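Local coordinates for protein GH61E (Thielavia terrestris, PDB 3EJA), which probably cleaves cellulose and related polysaccharides oxidatively as a copper-dependent lytic polysaccharide monooxygenase of family AA9, at residues 5-8 / 14-17. Sequence-based numbering, arbitrary orientation.
Sequences PRVN and QQVR
In the fibronectin type III-like beta sandwich, Val7 and Val16 meet between edge strand 3-7 and the loop that follows it, their CG2 methyls 4.2 Å apart. Arg6 and Val16 have the nearest CA atoms, 6.1 Å apart, and the two segments are linked by valine and glutamine side chains and by one water that bonds to both. Val16 turns its branch onto the strand backbone: its CB lies 3.5 Å from Pro5 O, while its CG2, set beside its own backbone N by chi1 of 178°, reaches to 3.9 Å from Arg6 CA. Val7 aims its CB at the loop, and its CG2 rests 3.7 Å from Gln15 CB, an apolar touch at the root of the glutamine.

Strand 3-7 is an outermost strand of a three-stranded sheet, and the loop at 14-17 adjoins the second sheet as well, since Gln15 shares a backbone hydrogen bond with Gln158 of strand 151-162. Val7 and Val16 both touch Tyr60 of strand 57-63 on the first sheet and Ala157 of strand 151-162 on the second, consistent with a place between the two sheets.

At the Gln15 end the link becomes polar. A bend at chi2 (87°) folds the Gln15 amide back toward the strand, where OE1 accepts a hydrogen bond from a water at 2.8 Å. That water in turn accepts a longer bond of 3.3 Å from Val7 N, so the amide N-H of the edge strand is answered through solvent. Gln15 NE2 bonds only weakly to Ser48 OG.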
ATOM      1  N   PRO A   5      -3.641   5.625   9.223  1.00 12.47           N
ATOM      2  CA  PRO A   5      -2.921   5.813  10.497  1.00 12.71           C
ATOM      3  C   PRO A   5      -2.795   4.590  11.430  1.00 13.15           C
ATOM      4  O   PRO A   5      -1.960   4.611  12.339  1.00 13.21           O
ATOM      5  CB  PRO A   5      -3.740   6.905  11.187  1.00 12.81           C
ATOM      6  CG  PRO A   5      -5.170   6.638  10.733  1.00 12.32           C
ATOM      7  CD  PRO A   5      -5.058   6.037   9.326  1.00 12.46           C
ATOM      8  N   ARG A   6      -3.609   3.555  11.217  1.00 13.44           N
ATOM      9  CA  ARG A   6      -3.756   2.474  12.202  1.00 14.29           C
ATOM     10  C   ARG A   6      -3.925   1.090  11.596  1.00 13.91           C
ATOM     11  O   ARG A   6      -4.504   0.934  10.511  1.00 13.66           O
ATOM     12  CB  ARG A   6      -4.996   2.720  13.081  1.00 13.55           C
ATOM     13  CG  ARG A   6      -4.981   3.959  13.945  1.00 15.83           C
ATOM     14  CD  ARG A   6      -6.315   4.164  14.678  1.00 15.55           C
ATOM     15  NE  ARG A   6      -7.366   4.679  13.801  1.00 20.15           N
ATOM     16  CZ  ARG A   6      -8.511   4.055  13.529  1.00 21.18           C
ATOM     17  NH1 ARG A   6      -8.795   2.876  14.070  1.00 21.75           N
ATOM     18  NH2 ARG A   6      -9.387   4.620  12.705  1.00 22.91           N
ATOM     19  N   VAL A   7      -3.462   0.085  12.333  1.00 13.81           N
ATOM     20  CA  VAL A   7      -3.740  -1.316  12.013  1.00 14.23           C
ATOM     21  C   VAL A   7      -4.418  -1.987  13.207  1.00 14.88           C
ATOM     22  O   VAL A   7      -4.146  -1.627  14.364  1.00 14.37           O
ATOM     23  CB  VAL A   7      -2.473  -2.109  11.584  1.00 14.16           C
ATOM     24  CG1 VAL A   7      -2.098  -1.771  10.140  1.00 13.62           C
ATOM     25  CG2 VAL A   7      -1.300  -1.862  12.544  1.00 13.85           C
ATOM     26  N   ASN A   8      -5.297  -2.943  12.913  1.00 15.34           N
ATOM     27  CA  ASN A   8      -6.101  -3.635  13.935  1.00 16.15           C
ATOM     28  C   ASN A   8      -6.661  -2.696  15.014  1.00 16.66           C
ATOM     29  O   ASN A   8      -7.344  -1.717  14.694  1.00 16.63           O
ATOM     30  CB  ASN A   8      -5.323  -4.811  14.548  1.00 15.74           C
ATOM     31  CG  ASN A   8      -5.155  -5.963  13.575  1.00 15.42           C
ATOM     32  OD1 ASN A   8      -5.448  -5.828  12.388  1.00 15.69           O
ATOM     33  ND2 ASN A   8      -4.681  -7.098  14.069  1.00 14.22           N
ATOM     34  N   GLN A  14       0.907   3.970  15.924  1.00 14.81           N
ATOM     35  CA  GLN A  14       1.485   3.143  16.983  1.00 15.20           C
ATOM     36  C   GLN A  14       2.304   1.989  16.402  1.00 14.75           C
ATOM     37  O   GLN A  14       3.481   1.822  16.747  1.00 14.79           O
ATOM     38  CB  GLN A  14       0.408   2.644  17.944  1.00 15.31           C
ATOM     39  CG  GLN A  14       0.973   1.880  19.124  1.00 16.11           C
ATOM     40  CD  GLN A  14      -0.089   1.514  20.130  1.00 18.62           C
ATOM     41  OE1 GLN A  14      -1.286   1.507  19.820  1.00 19.64           O
ATOM     42  NE2 GLN A  14       0.340   1.199  21.350  1.00 18.31           N
ATOM     43  N   GLN A  15       1.676   1.204  15.530  1.00 14.36           N
ATOM     44  CA  GLN A  15       2.366   0.167  14.765  1.00 14.09           C
ATOM     45  C   GLN A  15       2.590   0.629  13.322  1.00 13.70           C
ATOM     46  O   GLN A  15       3.138  -0.111  12.508  1.00 13.64           O
ATOM     47  CB  GLN A  15       1.574  -1.153  14.788  1.00 14.15           C
ATOM     48  CG  GLN A  15       1.454  -1.800  16.175  1.00 14.28           C
ATOM     49  CD  GLN A  15       0.266  -1.276  16.977  1.00 16.12           C
ATOM     50  OE1 GLN A  15      -0.644  -0.644  16.434  1.00 16.09           O
ATOM     51  NE2 GLN A  15       0.269  -1.548  18.284  1.00 15.67           N
ATOM     52  N   VAL A  16       2.152   1.851  13.017  1.00 12.97           N
ATOM     53  CA  VAL A  16       2.304   2.440  11.681  1.00 12.47           C
ATOM     54  C   VAL A  16       3.322   3.589  11.726  1.00 12.16           C
ATOM     55  O   VAL A  16       3.201   4.495  12.545  1.00 11.98           O
ATOM     56  CB  VAL A  16       0.937   2.960  11.122  1.00 12.37           C
ATOM     57  CG1 VAL A  16       1.121   3.610   9.747  1.00 11.92           C
ATOM     58  CG2 VAL A  16      -0.077   1.824  11.028  1.00 12.45           C
ATOM     59  N   ARG A  17       4.334   3.546  10.857  1.00 11.25           N
ATOM     60  CA  ARG A  17       5.313   4.641  10.789  1.00 11.32           C
ATOM     61  C   ARG A  17       4.612   5.951  10.425  1.00 11.51           C
ATOM     62  O   ARG A  17       3.788   5.993   9.499  1.00 11.54           O
ATOM     63  CB  ARG A  17       6.438   4.321   9.798  1.00 11.03           C
ATOM     64  CG  ARG A  17       7.194   3.020  10.145  1.00 10.82           C
ATOM     65  CD  ARG A  17       8.374   2.792   9.224  1.00 11.29           C
ATOM     66  NE  ARG A  17       9.281   1.774   9.763  1.00 10.04           N
ATOM     67  CZ  ARG A  17      10.463   1.469   9.231  1.00 11.99           C
ATOM     68  NH1 ARG A  17      10.887   2.099   8.141  1.00 11.31           N
ATOM     69  NH2 ARG A  17      11.225   0.535   9.792  1.00 10.06           N
TER
HETATM   70  O   HOH W   1      -1.502   1.335  14.661  1.00 13.60           O